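Long-range contacts in putative 6-phosphogluconolactonase (Neisseria gonorrhoeae, PDB 3LHI), which probably hydrolyses 6-phosphogluconolactone to 6-phosphogluconate, the second step of the oxidative pentose phosphate pathway: residues V189-K199 and V224-E232; T141-Q152 and R211-L219. All blocks are in the same frame, centred on the assembly; numbering follows the deposited sequence.

Contact 1. Residues V189-K199 and V224-E232; sequences VFLAIQGEEKK and VNCHVFYAE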
# COMPACT_ATOMS: atom_id res chain seq x y z
N VAL A 189 9.42 -0.23 4.22
CA VAL A 189 8.10 0.34 4.33
C VAL A 189 8.21 1.85 4.28
O VAL A 189 8.94 2.48 5.06
CB VAL A 189 7.40 -0.09 5.61
CG1 VAL A 189 6.00 0.52 5.71
CG2 VAL A 189 7.31 -1.65 5.67
N PHE A 190 7.46 2.44 3.38
CA PHE A 190 7.35 3.88 3.21
C PHE A 190 5.92 4.31 3.54
O PHE A 190 4.99 3.56 3.30
CB PHE A 190 7.66 4.29 1.80
CG PHE A 190 9.07 4.05 1.38
CD1 PHE A 190 9.49 2.80 0.90
CD2 PHE A 190 9.98 5.06 1.45
CE1 PHE A 190 10.83 2.61 0.55
CE2 PHE A 190 11.26 4.88 1.08
CZ PHE A 190 11.71 3.65 0.67
N LEU A 191 5.74 5.52 4.07
CA LEU A 191 4.43 6.15 4.29
C LEU A 191 4.49 7.52 3.61
O LEU A 191 5.41 8.32 3.92
CB LEU A 191 4.16 6.31 5.79
CG LEU A 191 2.87 7.08 6.13
CD1 LEU A 191 1.63 6.35 5.63
CD2 LEU A 191 2.78 7.31 7.63
N ALA A 192 3.52 7.80 2.76
CA ALA A 192 3.38 9.10 2.15
C ALA A 192 2.09 9.74 2.58
O ALA A 192 1.03 9.14 2.48
CB ALA A 192 3.35 8.94 0.64
N ILE A 193 2.21 10.95 3.15
CA ILE A 193 1.08 11.71 3.66
C ILE A 193 1.26 13.17 3.27
O ILE A 193 2.36 13.63 3.07
CB ILE A 193 0.91 11.53 5.18
CG1 ILE A 193 2.21 11.76 5.94
CG2 ILE A 193 0.19 10.19 5.53
CD1 ILE A 193 2.01 12.10 7.43
N GLN A 194 0.14 13.88 3.18
CA GLN A 194 0.15 15.30 2.82
C GLN A 194 -0.82 16.12 3.69
O GLN A 194 -1.97 15.68 3.97
CB GLN A 194 -0.17 15.43 1.32
CG GLN A 194 -0.17 16.84 0.80
CD GLN A 194 -0.44 16.92 -0.70
OE1 GLN A 194 -0.32 15.94 -1.45
NE2 GLN A 194 -0.76 18.13 -1.15
N GLY A 195 -0.35 17.28 4.17
CA GLY A 195 -1.29 18.26 4.81
C GLY A 195 -1.30 18.23 6.32
O GLY A 195 -1.04 17.19 6.95
N GLU A 196 -1.65 19.39 6.93
CA GLU A 196 -1.53 19.52 8.37
C GLU A 196 -2.49 18.60 9.12
O GLU A 196 -2.18 18.17 10.24
CB GLU A 196 -1.69 21.00 8.79
CG GLU A 196 -3.06 21.64 8.49
CD GLU A 196 -3.01 23.18 8.29
OE1 GLU A 196 -1.99 23.83 8.66
OE2 GLU A 196 -4.00 23.73 7.74
N GLU A 197 -3.63 18.31 8.51
CA GLU A 197 -4.65 17.44 9.17
C GLU A 197 -4.07 16.06 9.33
O GLU A 197 -4.03 15.51 10.44
CB GLU A 197 -5.97 17.34 8.38
CG GLU A 197 -6.97 16.34 9.07
CD GLU A 197 -8.38 16.30 8.47
OE1 GLU A 197 -8.65 17.05 7.50
OE2 GLU A 197 -9.23 15.50 9.00
N LYS A 198 -3.49 15.57 8.25
CA LYS A 198 -2.76 14.27 8.33
C LYS A 198 -1.52 14.33 9.19
O LYS A 198 -1.22 13.37 9.88
CB LYS A 198 -2.49 13.68 6.97
CG LYS A 198 -3.79 13.14 6.39
CD LYS A 198 -3.57 12.47 5.12
CE LYS A 198 -4.86 11.95 4.47
NZ LYS A 198 -4.40 11.11 3.34
N LYS A 199 -0.78 15.46 9.21
CA LYS A 199 0.36 15.52 10.15
C LYS A 199 -0.15 15.42 11.58
O LYS A 199 0.47 14.73 12.39
CB LYS A 199 1.30 16.74 9.98
CG LYS A 199 2.56 16.64 10.91
CD LYS A 199 3.58 17.76 10.70
CE LYS A 199 4.74 17.66 11.70
NZ LYS A 199 4.29 17.74 13.13
N VAL A 224 9.95 -2.69 12.60
CA VAL A 224 9.46 -1.85 11.50
C VAL A 224 10.03 -0.44 11.70
O VAL A 224 9.92 0.16 12.79
CB VAL A 224 7.91 -1.79 11.40
CG1 VAL A 224 7.44 -1.00 10.16
CG2 VAL A 224 7.33 -3.17 11.43
N ASN A 225 10.68 0.05 10.66
CA ASN A 225 11.21 1.41 10.60
C ASN A 225 10.64 2.11 9.37
O ASN A 225 11.21 2.04 8.29
CB ASN A 225 12.73 1.36 10.48
CG ASN A 225 13.35 2.78 10.40
OD1 ASN A 225 12.83 3.73 11.01
ND2 ASN A 225 14.47 2.90 9.67
N CYS A 226 9.51 2.78 9.55
CA CYS A 226 8.81 3.43 8.43
C CYS A 226 9.50 4.70 7.95
O CYS A 226 9.78 5.61 8.75
CB CYS A 226 7.38 3.83 8.80
SG CYS A 226 6.26 2.52 9.09
N HIS A 227 9.71 4.79 6.63
CA HIS A 227 10.28 6.01 6.03
C HIS A 227 9.09 6.91 5.63
O HIS A 227 8.36 6.55 4.72
CB HIS A 227 11.12 5.59 4.82
CG HIS A 227 12.17 4.56 5.13
ND1 HIS A 227 13.42 4.92 5.58
CD2 HIS A 227 12.15 3.20 5.08
CE1 HIS A 227 14.14 3.83 5.79
NE2 HIS A 227 13.39 2.77 5.50
N VAL A 228 8.90 8.05 6.31
CA VAL A 228 7.72 8.86 6.18
C VAL A 228 8.05 10.10 5.32
O VAL A 228 9.04 10.80 5.60
CB VAL A 228 7.11 9.28 7.54
CG1 VAL A 228 5.81 10.06 7.27
CG2 VAL A 228 6.92 8.05 8.48
N PHE A 229 7.30 10.28 4.24
CA PHE A 229 7.46 11.40 3.32
C PHE A 229 6.24 12.26 3.40
O PHE A 229 5.15 11.84 3.03
CB PHE A 229 7.67 10.91 1.88
CG PHE A 229 9.04 10.36 1.61
CD1 PHE A 229 9.48 9.17 2.19
CD2 PHE A 229 9.92 11.06 0.83
CE1 PHE A 229 10.76 8.73 1.99
CE2 PHE A 229 11.22 10.58 0.60
CZ PHE A 229 11.64 9.42 1.21
N TYR A 230 6.43 13.51 3.84
CA TYR A 230 5.31 14.41 4.12
C TYR A 230 5.48 15.67 3.31
O TYR A 230 6.57 16.22 3.25
CB TYR A 230 5.32 14.79 5.60
CG TYR A 230 4.37 15.89 5.96
CD1 TYR A 230 3.01 15.67 5.99
CD2 TYR A 230 4.82 17.17 6.22
CE1 TYR A 230 2.13 16.67 6.32
CE2 TYR A 230 3.92 18.19 6.51
CZ TYR A 230 2.59 17.94 6.53
OH TYR A 230 1.66 18.92 6.84
N ALA A 231 4.38 16.13 2.73
CA ALA A 231 4.35 17.41 2.03
C ALA A 231 3.26 18.24 2.65
O ALA A 231 2.20 17.74 2.97
CB ALA A 231 4.04 17.19 0.54
N GLU A 232 3.51 19.53 2.79
CA GLU A 232 2.47 20.35 3.38
C GLU A 232 1.32 20.46 2.39
O GLU A 232 1.35 20.24 1.14
CB GLU A 232 2.93 21.74 3.88
CG GLU A 232 4.22 22.16 3.32
CD GLU A 232 4.57 23.58 3.70
OE1 GLU A 232 3.76 24.51 3.40
OE2 GLU A 232 5.67 23.74 4.27
OXT GLU A 232 0.25 20.75 2.89
O HOH W 1 11.27 -0.03 6.47
O HOH W 2 -1.68 19.87 1.70
O HOH W 3 -2.45 21.44 4.51
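The Tyr230 ring leans over to the turn where strand 189-194 ends, its edge against Gly195. CG stands anti to the backbone N (chi1 170°), which swings the ring past Ile193, whose CD1 lies 4.0 Å from Tyr230 CD1. One ring face carries the aliphatic stem of Lys199, whose ammonium turns off to Asp203; Trp5 meets the ring as well. Gly195, the helix N-cap, has a positive phi of 99° that a side chain would tolerate poorly.

Phe190, Phe229 and His227 lie on the other face of the sheet, against which helix 11-33 packs. The two phenyl groups project together from adjacent strands, Phe190 CD2 3.8 Å from Phe229 CE1. His227 CD2 lies over one face of Phe190, the rings inclined by 34° and not stacked.

Beneath them the parallel strands exchange six backbone bonds, from His227 N to Val189 O (2.9 Å) through to Gly195 N to Ala231 O (2.9 Å). These satisfy the facing backbone groups, while strands 130-133 and 3-8 take others on the outer sides. Phe190 and Phe229 thus make one face apolar, and Leu191, Val228 and Ile193 the other; at the exposed end, the terminal OXT accepts from a water that Glu196 N also binds.

Contact 2. Residues T141-Q152 and R211-L219; sequences TASIFPKAPQFQ and REYPISLVL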
# COMPACT_ATOMS: atom_id res chain seq x y z
N THR A 141 -4.65 2.63 7.67
CA THR A 141 -3.68 2.38 6.62
C THR A 141 -4.07 1.11 5.90
O THR A 141 -4.85 0.32 6.42
CB THR A 141 -2.26 2.33 7.17
OG1 THR A 141 -1.31 2.43 6.11
CG2 THR A 141 -1.96 1.09 8.02
N ALA A 142 -3.53 0.89 4.69
CA ALA A 142 -4.06 -0.15 3.82
C ALA A 142 -5.59 -0.09 3.88
O ALA A 142 -6.12 1.01 3.74
CB ALA A 142 -3.42 -1.50 4.15
N SER A 143 -6.29 -1.21 4.02
CA SER A 143 -7.70 -1.16 4.34
C SER A 143 -7.89 -1.78 5.73
O SER A 143 -8.92 -2.43 5.99
CB SER A 143 -8.58 -1.79 3.26
OG SER A 143 -8.83 -0.89 2.17
N ILE A 144 -6.98 -1.47 6.65
CA ILE A 144 -7.15 -1.83 8.06
C ILE A 144 -7.85 -0.64 8.74
O ILE A 144 -7.22 0.29 9.20
CB ILE A 144 -5.83 -2.18 8.72
CG1 ILE A 144 -5.12 -3.26 7.93
CG2 ILE A 144 -6.09 -2.59 10.18
CD1 ILE A 144 -3.66 -3.56 8.43
N PHE A 145 -9.16 -0.68 8.67
CA PHE A 145 -10.01 0.37 9.18
C PHE A 145 -10.40 0.10 10.66
O PHE A 145 -10.69 -1.04 11.01
CB PHE A 145 -11.29 0.45 8.36
CG PHE A 145 -11.14 1.15 7.02
CD1 PHE A 145 -11.33 2.50 6.94
CD2 PHE A 145 -10.81 0.44 5.86
CE1 PHE A 145 -11.19 3.15 5.69
CE2 PHE A 145 -10.65 1.07 4.65
CZ PHE A 145 -10.85 2.44 4.56
N PRO A 146 -10.40 1.14 11.49
CA PRO A 146 -10.60 0.91 12.94
C PRO A 146 -11.95 0.33 13.34
O PRO A 146 -12.03 -0.35 14.37
CB PRO A 146 -10.37 2.28 13.53
CG PRO A 146 -10.72 3.24 12.41
CD PRO A 146 -10.22 2.57 11.19
N LYS A 147 -13.00 0.55 12.57
CA LYS A 147 -14.32 -0.01 12.88
C LYS A 147 -14.64 -1.29 12.12
O LYS A 147 -15.71 -1.86 12.26
CB LYS A 147 -15.44 1.03 12.61
CG LYS A 147 -15.26 2.29 13.44
CD LYS A 147 -16.44 3.19 13.35
CE LYS A 147 -16.26 4.44 14.26
NZ LYS A 147 -14.84 4.73 14.79
N ALA A 148 -13.69 -1.80 11.32
CA ALA A 148 -13.95 -3.03 10.60
C ALA A 148 -14.27 -4.17 11.58
O ALA A 148 -13.46 -4.41 12.47
CB ALA A 148 -12.71 -3.43 9.74
N PRO A 149 -15.31 -4.96 11.32
CA PRO A 149 -15.54 -6.12 12.21
C PRO A 149 -14.45 -7.17 12.12
O PRO A 149 -14.30 -7.97 13.03
CB PRO A 149 -16.84 -6.72 11.67
CG PRO A 149 -17.36 -5.82 10.69
CD PRO A 149 -16.41 -4.72 10.38
N GLN A 150 -13.67 -7.14 11.06
CA GLN A 150 -12.57 -8.06 10.81
C GLN A 150 -11.23 -7.55 11.37
O GLN A 150 -10.19 -8.12 11.09
CB GLN A 150 -12.45 -8.40 9.32
CG GLN A 150 -13.77 -8.77 8.66
CD GLN A 150 -14.51 -7.58 8.05
OE1 GLN A 150 -14.25 -6.42 8.41
NE2 GLN A 150 -15.41 -7.87 7.12
N PHE A 151 -11.25 -6.49 12.17
CA PHE A 151 -10.01 -5.90 12.69
C PHE A 151 -9.17 -6.89 13.45
O PHE A 151 -7.96 -6.97 13.25
CB PHE A 151 -10.32 -4.69 13.56
CG PHE A 151 -9.15 -3.87 13.93
CD1 PHE A 151 -8.34 -4.15 15.04
CD2 PHE A 151 -8.80 -2.80 13.14
CE1 PHE A 151 -7.23 -3.36 15.32
CE2 PHE A 151 -7.73 -2.04 13.45
CZ PHE A 151 -6.94 -2.28 14.49
N GLN A 152 -9.76 -7.70 14.34
CA GLN A 152 -8.97 -8.69 15.07
C GLN A 152 -8.31 -9.70 14.15
O GLN A 152 -7.18 -10.12 14.42
CB GLN A 152 -9.81 -9.41 16.14
CG GLN A 152 -10.25 -8.49 17.31
CD GLN A 152 -9.12 -7.98 18.08
OE1 GLN A 152 -8.92 -6.76 18.19
NE2 GLN A 152 -8.36 -8.90 18.70
N ARG A 211 -5.57 1.14 18.61
CA ARG A 211 -6.31 0.62 17.44
C ARG A 211 -7.29 1.65 16.88
O ARG A 211 -7.81 1.47 15.78
CB ARG A 211 -7.09 -0.68 17.79
CG ARG A 211 -8.05 -0.54 18.99
CD ARG A 211 -8.94 -1.77 19.15
NE ARG A 211 -9.87 -1.80 18.04
CZ ARG A 211 -10.45 -2.88 17.52
NH1 ARG A 211 -10.22 -4.11 18.02
NH2 ARG A 211 -11.30 -2.69 16.50
N GLU A 212 -7.56 2.72 17.62
CA GLU A 212 -8.36 3.80 17.05
C GLU A 212 -7.68 4.43 15.81
O GLU A 212 -8.36 4.92 14.94
CB GLU A 212 -8.61 4.83 18.11
CG GLU A 212 -9.54 5.96 17.76
CD GLU A 212 -10.97 5.54 17.42
OE1 GLU A 212 -11.44 4.41 17.76
OE2 GLU A 212 -11.63 6.40 16.78
N TYR A 213 -6.34 4.39 15.79
CA TYR A 213 -5.54 4.93 14.69
C TYR A 213 -4.65 3.78 14.18
O TYR A 213 -3.52 3.64 14.65
CB TYR A 213 -4.67 6.13 15.15
CG TYR A 213 -5.45 7.16 15.92
CD1 TYR A 213 -6.45 7.91 15.32
CD2 TYR A 213 -5.27 7.28 17.30
CE1 TYR A 213 -7.21 8.84 16.07
CE2 TYR A 213 -6.01 8.19 18.05
CZ TYR A 213 -6.99 8.95 17.43
OH TYR A 213 -7.72 9.83 18.21
N PRO A 214 -5.19 2.95 13.26
CA PRO A 214 -4.48 1.70 12.97
C PRO A 214 -3.02 1.84 12.50
O PRO A 214 -2.21 0.94 12.77
CB PRO A 214 -5.38 1.03 11.94
CG PRO A 214 -6.72 1.43 12.34
CD PRO A 214 -6.56 2.90 12.72
N ILE A 215 -2.68 2.95 11.84
CA ILE A 215 -1.29 3.15 11.46
C ILE A 215 -0.33 3.10 12.65
O ILE A 215 0.83 2.76 12.50
CB ILE A 215 -1.12 4.43 10.66
CG1 ILE A 215 0.27 4.56 10.04
CG2 ILE A 215 -1.33 5.69 11.55
CD1 ILE A 215 0.63 3.67 8.93
N SER A 216 -0.85 3.43 13.84
CA SER A 216 -0.06 3.36 15.06
C SER A 216 0.48 1.97 15.31
O SER A 216 1.51 1.82 15.96
CB SER A 216 -0.83 3.78 16.32
OG SER A 216 -1.82 2.86 16.69
N LEU A 217 -0.23 0.94 14.85
CA LEU A 217 0.22 -0.43 15.06
C LEU A 217 1.40 -0.81 14.17
O LEU A 217 2.12 -1.78 14.44
CB LEU A 217 -0.92 -1.42 14.89
CG LEU A 217 -2.17 -1.16 15.76
CD1 LEU A 217 -3.18 -2.27 15.47
CD2 LEU A 217 -1.81 -0.97 17.23
N VAL A 218 1.54 -0.09 13.05
CA VAL A 218 2.68 -0.23 12.17
C VAL A 218 3.85 0.58 12.70
O VAL A 218 4.94 0.06 12.79
CB VAL A 218 2.31 0.21 10.74
CG1 VAL A 218 3.57 0.17 9.81
CG2 VAL A 218 1.11 -0.60 10.15
N LEU A 219 3.63 1.84 13.06
CA LEU A 219 4.68 2.75 13.52
C LEU A 219 5.38 2.21 14.76
O LEU A 219 6.60 2.37 14.92
CB LEU A 219 4.09 4.15 13.82
CG LEU A 219 3.53 4.92 12.63
CD1 LEU A 219 2.87 6.22 13.12
CD2 LEU A 219 4.61 5.22 11.59
O HOH W 4 -10.31 0.36 16.48
O HOH W 5 -13.56 3.03 16.45
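Arg211, in the modelled conformer, lays its guanidinium over one face of the Phe151 ring, the two planes 30° apart and the arginine and phenylalanine chains running antiparallel past one another. The cation-pi contact is off-centre: CZ is 4.1 Å from the ring centroid and closest to Phe151 CD1, at 3.5 Å. Arg211 starts with CG wedged between its backbone N and carbonyl carbon (chi1 55°) and bends again at chi3, which returns the planar head to the ring that its own CB already touches. Arginine suits this exposed end because its flat cation can cover an aromatic face while its edge still donates hydrogen bonds. NH2 gives one to Pro146 O (3.2 Å), which lies near the guanidinium plane, and a water bridges NE to the same carbonyl.

Farther in, Pro214 CG sits at the edge of Phe151, 3.8 Å from CE2, and Leu217 CD1 comes up to CZ obliquely. Pro214 lies by the start of the short helix that runs to Leu219, and its rigid ring crosses that of Pro146 at about a right angle, Pro214 CG to Pro146 CD 3.9 Å. This packing joins two largely irregular loops of the glucosamine-6-phosphate isomerase/6-phosphogluconolactonase fold, the first containing two consecutive type I turns, Phe145 to Ala148 and Ala148 to Phe151. Ile144 O is buried against Pro214 CG and finds no polar partner in the model.

At the inner end, Thr141 meets Ile215 CD1 with CB and OG1, both at 3.6 Å, while CG2 touches Ile215 CD1 and, more loosely, Val218 CG2. A threonine serves both needs here, since OG1 also bonds to Gly134 O. On the solvent side, Lys147 NZ and Glu212 OE2 remain 4.1 Å apart, beyond a salt bridge, and a water links the ammonium to OE1 of the same carboxylate.

How the contacts relate
From the N terminus, residues 141-152 come first, followed by 189-199, then 211-219 and finally 224-232, so the two contacts cross rather than nest. Contact 2 closes a loop of 58 intervening residues, which includes strands 163-166, 175-178 and 188-194; contact 1 closes a shorter one of 24, containing the rest of helix 196-206 and all of helix 215-219. Helix 215-219 therefore belongs to contact 2 yet lies inside the loop closed by contact 1. The two sites, with centres about 17 Å apart, meet where Val224 CB packs against Val218 O (3.8 Å). Contact 1 joins neighbouring parallel strands of the central sheet, and contact 2 ties together loops beside the sheet.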